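Local coordinates for protein beta-N-acetylhexosaminidase (Bacteroides fragilis, PDB 4PYS) that probably hydrolyses terminal beta-linked N-acetylhexosamine residues from glycoconjugates, as a family 20 glycoside hydrolase, at residues A[390-402]-A[439-453]. Sequence-based numbering, arbitrary orientation.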
# COMPACT_ATOMS: atom_id res chain seq x y z
N TYR A 390 -4.66 -1.65 -11.04
CA TYR A 390 -5.96 -1.55 -10.37
C TYR A 390 -6.66 -2.90 -10.31
O TYR A 390 -7.36 -3.30 -11.24
CB TYR A 390 -6.87 -0.52 -11.05
CG TYR A 390 -6.58 0.90 -10.63
CD1 TYR A 390 -5.35 1.26 -10.07
CD2 TYR A 390 -7.55 1.89 -10.76
CE1 TYR A 390 -5.09 2.58 -9.67
CE2 TYR A 390 -7.30 3.20 -10.37
CZ TYR A 390 -6.08 3.54 -9.83
OH TYR A 390 -5.87 4.86 -9.43
N LEU A 391 -6.45 -3.60 -9.20
CA LEU A 391 -6.96 -4.96 -9.04
C LEU A 391 -8.47 -5.02 -8.91
O LEU A 391 -9.06 -6.10 -8.97
CB LEU A 391 -6.28 -5.61 -7.83
CG LEU A 391 -4.76 -5.68 -7.98
CD1 LEU A 391 -4.09 -5.93 -6.63
CD2 LEU A 391 -4.39 -6.78 -8.97
N ASN A 392 -9.11 -3.87 -8.71
CA ASN A 392 -10.57 -3.82 -8.77
C ASN A 392 -11.11 -4.05 -10.19
O ASN A 392 -12.28 -4.38 -10.37
CB ASN A 392 -11.11 -2.50 -8.20
CG ASN A 392 -10.38 -1.30 -8.74
OD1 ASN A 392 -9.18 -1.13 -8.50
ND2 ASN A 392 -11.10 -0.44 -9.46
N PHE A 393 -10.26 -3.88 -11.21
CA PHE A 393 -10.70 -4.21 -12.57
C PHE A 393 -10.80 -5.73 -12.60
O PHE A 393 -9.82 -6.42 -12.32
CB PHE A 393 -9.66 -3.77 -13.62
CG PHE A 393 -9.60 -2.28 -13.86
CD1 PHE A 393 -10.15 -1.38 -12.95
CD2 PHE A 393 -8.98 -1.78 -15.00
CE1 PHE A 393 -10.08 0.01 -13.18
CE2 PHE A 393 -8.90 -0.41 -15.24
CZ PHE A 393 -9.46 0.49 -14.33
N PRO A 394 -11.98 -6.25 -12.92
CA PRO A 394 -12.15 -7.71 -12.95
C PRO A 394 -11.57 -8.29 -14.23
O PRO A 394 -11.09 -7.53 -15.06
CB PRO A 394 -13.67 -7.89 -12.91
CG PRO A 394 -14.21 -6.63 -13.55
CD PRO A 394 -13.25 -5.53 -13.16
N LEU A 395 -11.57 -9.61 -14.39
CA LEU A 395 -11.07 -10.22 -15.62
C LEU A 395 -12.12 -10.23 -16.74
O LEU A 395 -11.77 -10.34 -17.92
CB LEU A 395 -10.58 -11.65 -15.37
CG LEU A 395 -9.12 -11.83 -14.96
CD1 LEU A 395 -8.87 -11.36 -13.52
CD2 LEU A 395 -8.72 -13.29 -15.15
N THR A 396 -13.39 -10.13 -16.35
CA THR A 396 -14.51 -10.08 -17.30
C THR A 396 -15.47 -9.02 -16.76
O THR A 396 -15.44 -8.73 -15.57
CB THR A 396 -15.21 -11.45 -17.44
OG1 THR A 396 -15.59 -11.93 -16.14
CG2 THR A 396 -14.29 -12.47 -18.10
N PRO A 397 -16.32 -8.44 -17.63
CA PRO A 397 -17.15 -7.30 -17.20
C PRO A 397 -18.06 -7.58 -16.00
O PRO A 397 -18.60 -8.68 -15.86
CB PRO A 397 -18.00 -7.01 -18.45
CG PRO A 397 -17.14 -7.46 -19.59
CD PRO A 397 -16.43 -8.69 -19.08
N TRP A 398 -18.22 -6.56 -15.16
CA TRP A 398 -19.02 -6.67 -13.94
C TRP A 398 -19.47 -5.27 -13.54
O TRP A 398 -18.65 -4.41 -13.26
CB TRP A 398 -18.20 -7.29 -12.82
CG TRP A 398 -18.94 -7.34 -11.52
CD1 TRP A 398 -20.00 -8.14 -11.20
CD2 TRP A 398 -18.69 -6.53 -10.37
NE1 TRP A 398 -20.40 -7.89 -9.91
CE2 TRP A 398 -19.62 -6.90 -9.38
CE3 TRP A 398 -17.76 -5.52 -10.08
CZ2 TRP A 398 -19.65 -6.29 -8.12
CZ3 TRP A 398 -17.79 -4.92 -8.82
CH2 TRP A 398 -18.72 -5.31 -7.86
N LYS A 399 -20.78 -5.06 -13.53
CA LYS A 399 -21.37 -3.77 -13.16
C LYS A 399 -20.75 -2.60 -13.94
O LYS A 399 -20.79 -2.58 -15.17
CB LYS A 399 -21.27 -3.54 -11.65
CG LYS A 399 -21.98 -4.63 -10.85
CD LYS A 399 -22.21 -4.20 -9.42
CE LYS A 399 -22.95 -5.28 -8.64
NZ LYS A 399 -23.14 -4.88 -7.21
N GLY A 400 -20.17 -1.64 -13.22
CA GLY A 400 -19.60 -0.46 -13.85
C GLY A 400 -18.32 -0.71 -14.63
O GLY A 400 -17.86 0.16 -15.37
N TYR A 401 -17.73 -1.89 -14.46
CA TYR A 401 -16.53 -2.25 -15.21
C TYR A 401 -16.89 -2.93 -16.54
O TYR A 401 -17.30 -4.09 -16.57
CB TYR A 401 -15.62 -3.14 -14.36
CG TYR A 401 -15.19 -2.49 -13.07
CD1 TYR A 401 -14.05 -1.71 -13.02
CD2 TYR A 401 -15.93 -2.66 -11.90
CE1 TYR A 401 -13.65 -1.11 -11.84
CE2 TYR A 401 -15.54 -2.05 -10.72
CZ TYR A 401 -14.41 -1.28 -10.70
OH TYR A 401 -14.01 -0.67 -9.52
N THR A 402 -16.74 -2.19 -17.65
CA THR A 402 -16.95 -2.77 -18.97
C THR A 402 -15.68 -3.47 -19.41
O THR A 402 -14.71 -3.54 -18.65
CB THR A 402 -17.30 -1.70 -20.03
OG1 THR A 402 -16.19 -0.81 -20.19
CG2 THR A 402 -18.52 -0.91 -19.61
N ASP A 439 -18.73 0.08 -6.46
CA ASP A 439 -19.77 -0.88 -6.86
C ASP A 439 -20.06 -1.95 -5.81
O ASP A 439 -20.54 -3.04 -6.14
CB ASP A 439 -19.45 -1.54 -8.22
CG ASP A 439 -19.87 -0.69 -9.40
OD1 ASP A 439 -20.87 0.04 -9.28
OD2 ASP A 439 -19.20 -0.77 -10.45
N GLY A 440 -19.77 -1.65 -4.55
CA GLY A 440 -20.17 -2.53 -3.46
C GLY A 440 -19.32 -3.78 -3.28
O GLY A 440 -19.85 -4.87 -3.05
N VAL A 441 -18.00 -3.63 -3.38
CA VAL A 441 -17.08 -4.74 -3.12
C VAL A 441 -16.94 -4.95 -1.61
O VAL A 441 -16.24 -4.20 -0.93
CB VAL A 441 -15.70 -4.48 -3.75
CG1 VAL A 441 -14.72 -5.61 -3.39
CG2 VAL A 441 -15.84 -4.36 -5.27
N THR A 442 -17.63 -5.95 -1.09
CA THR A 442 -17.62 -6.26 0.33
C THR A 442 -16.38 -7.11 0.63
O THR A 442 -15.65 -7.48 -0.29
CB THR A 442 -18.87 -7.04 0.73
OG1 THR A 442 -18.92 -8.24 -0.05
CG2 THR A 442 -20.12 -6.22 0.47
N GLU A 443 -16.15 -7.41 1.90
CA GLU A 443 -14.92 -8.11 2.29
C GLU A 443 -14.76 -9.47 1.60
O GLU A 443 -13.64 -9.86 1.23
CB GLU A 443 -14.88 -8.32 3.81
CG GLU A 443 -14.76 -7.03 4.62
CD GLU A 443 -14.54 -7.29 6.09
OE1 GLU A 443 -13.98 -8.36 6.43
OE2 GLU A 443 -14.91 -6.43 6.91
N SER A 444 -15.87 -10.19 1.46
CA SER A 444 -15.84 -11.54 0.87
C SER A 444 -15.50 -11.52 -0.62
O SER A 444 -15.28 -12.58 -1.23
CB SER A 444 -17.18 -12.23 1.07
OG SER A 444 -18.20 -11.54 0.36
N MSE A 445 -15.47 -10.33 -1.20
CA MSE A 445 -15.25 -10.15 -2.64
C MSE A 445 -13.84 -9.69 -2.97
O MSE A 445 -13.46 -9.59 -4.14
CB MSE A 445 -16.27 -9.17 -3.22
CG MSE A 445 -17.67 -9.70 -3.23
SE MSE A 445 -18.99 -8.30 -3.54
CE MSE A 445 -18.31 -7.64 -5.18
N ILE A 446 -13.05 -9.42 -1.94
CA ILE A 446 -11.73 -8.84 -2.17
C ILE A 446 -10.71 -9.82 -2.76
O ILE A 446 -10.07 -9.51 -3.77
CB ILE A 446 -11.17 -8.18 -0.90
CG1 ILE A 446 -12.09 -7.03 -0.46
CG2 ILE A 446 -9.76 -7.67 -1.14
CD1 ILE A 446 -11.71 -6.39 0.88
N ASP A 447 -10.53 -10.98 -2.14
CA ASP A 447 -9.44 -11.88 -2.54
C ASP A 447 -9.51 -12.32 -4.01
O ASP A 447 -8.48 -12.44 -4.66
CB ASP A 447 -9.41 -13.14 -1.66
CG ASP A 447 -8.81 -12.88 -0.29
OD1 ASP A 447 -8.24 -11.79 -0.08
OD2 ASP A 447 -8.91 -13.78 0.57
N ARG A 448 -10.71 -12.54 -4.54
CA ARG A 448 -10.82 -13.06 -5.91
C ARG A 448 -10.39 -12.02 -6.93
O ARG A 448 -10.09 -12.35 -8.08
CB ARG A 448 -12.24 -13.56 -6.20
CG ARG A 448 -13.25 -12.45 -6.41
CD ARG A 448 -14.65 -13.01 -6.42
NE ARG A 448 -15.18 -13.18 -5.07
CZ ARG A 448 -16.46 -13.44 -4.80
NH1 ARG A 448 -17.32 -13.59 -5.79
NH2 ARG A 448 -16.87 -13.56 -3.54
N ARG A 449 -10.34 -10.76 -6.51
CA ARG A 449 -9.81 -9.68 -7.35
C ARG A 449 -8.30 -9.50 -7.14
O ARG A 449 -7.54 -9.28 -8.09
CB ARG A 449 -10.52 -8.36 -6.97
CG ARG A 449 -11.94 -8.24 -7.49
CD ARG A 449 -12.77 -7.30 -6.60
NE ARG A 449 -14.06 -7.01 -7.21
CZ ARG A 449 -15.07 -7.87 -7.26
NH1 ARG A 449 -14.97 -9.07 -6.70
NH2 ARG A 449 -16.20 -7.52 -7.86
N VAL A 450 -7.88 -9.58 -5.89
CA VAL A 450 -6.48 -9.32 -5.55
C VAL A 450 -5.54 -10.43 -6.04
O VAL A 450 -4.49 -10.13 -6.61
CB VAL A 450 -6.34 -9.10 -4.04
CG1 VAL A 450 -4.86 -9.01 -3.65
CG2 VAL A 450 -7.08 -7.82 -3.63
N PHE A 451 -5.92 -11.69 -5.82
CA PHE A 451 -5.09 -12.84 -6.22
C PHE A 451 -5.64 -13.53 -7.45
O PHE A 451 -6.84 -13.75 -7.55
CB PHE A 451 -5.05 -13.87 -5.08
CG PHE A 451 -4.24 -13.42 -3.90
CD1 PHE A 451 -4.82 -12.68 -2.88
CD2 PHE A 451 -2.88 -13.72 -3.83
CE1 PHE A 451 -4.07 -12.25 -1.80
CE2 PHE A 451 -2.12 -13.29 -2.75
CZ PHE A 451 -2.72 -12.56 -1.74
N PRO A 452 -4.75 -13.97 -8.37
CA PRO A 452 -3.29 -13.96 -8.26
C PRO A 452 -2.61 -12.74 -8.86
O PRO A 452 -1.40 -12.71 -8.84
CB PRO A 452 -2.89 -15.19 -9.11
CG PRO A 452 -3.95 -15.23 -10.18
CD PRO A 452 -5.23 -14.80 -9.49
N ARG A 453 -3.34 -11.77 -9.39
CA ARG A 453 -2.64 -10.70 -10.10
C ARG A 453 -1.70 -9.87 -9.23
O ARG A 453 -0.70 -9.34 -9.72
CB ARG A 453 -3.64 -9.82 -10.86
CG ARG A 453 -4.31 -10.56 -12.02
CD ARG A 453 -5.44 -9.73 -12.65
NE ARG A 453 -6.44 -9.38 -11.63
CZ ARG A 453 -7.40 -8.49 -11.80
NH1 ARG A 453 -7.53 -7.84 -12.95
NH2 ARG A 453 -8.24 -8.23 -10.79
O HOH W 1 -14.27 -4.62 -8.45
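Leu391 lies along the aliphatic part of Arg453, its CD2 3.7 Å from Arg453 CB, while its other methyl, CD1, is turned to Val450 CG1. Leu435 of strand 428-435 packs against both Leu391 and Val450. A second apolar patch forms around Trp398, whose indole, with CG anti to the backbone N (chi1 176°), reaches across to the selenomethionine Met445: CE of Met445 is 3.5 Å from Trp398 CZ2, and Val441 CG2 sits near CH2. Over one indole face comes NH2 of Arg449 in a cation-pi contact, the guanidinium standing nearly upright on the ring at 80°; Lys399 CG covers the opposite face. In the TIM-barrel domain of this family 20 enzyme, the contact joins the loops that follow neighbouring parallel strands 381-383 and 428-435, the first by way of helix 386-389. Separate glycerol molecules, probably from the crystallisation liquor, hydrogen-bond to Asn392 ND2 and to Tyr390 OH and may mark a pocket beside the contact. Arg449 NH1 bonds to Met445 O and to Trp505 near the C-terminus, and one water, 2.7 Å from Arg449 NE, links that nitrogen to Asn392 O. Arg453, bent at chi3 (-57°), lays its guanidinium between Leu391 CD2 and Leu395 CD1 on opposite faces, and NH1 and NH2 grip Phe393 O end-on, each at 2.8 Å. NH2 also donates to Arg449 O, a straighter bond that fixes the group's rotation. At the more exposed end Gly400 N meets Asp439 OD2 at 3.1 Å from above the carboxylate plane, and the extended Lys399 makes a weak bond from NZ to Asp439 O.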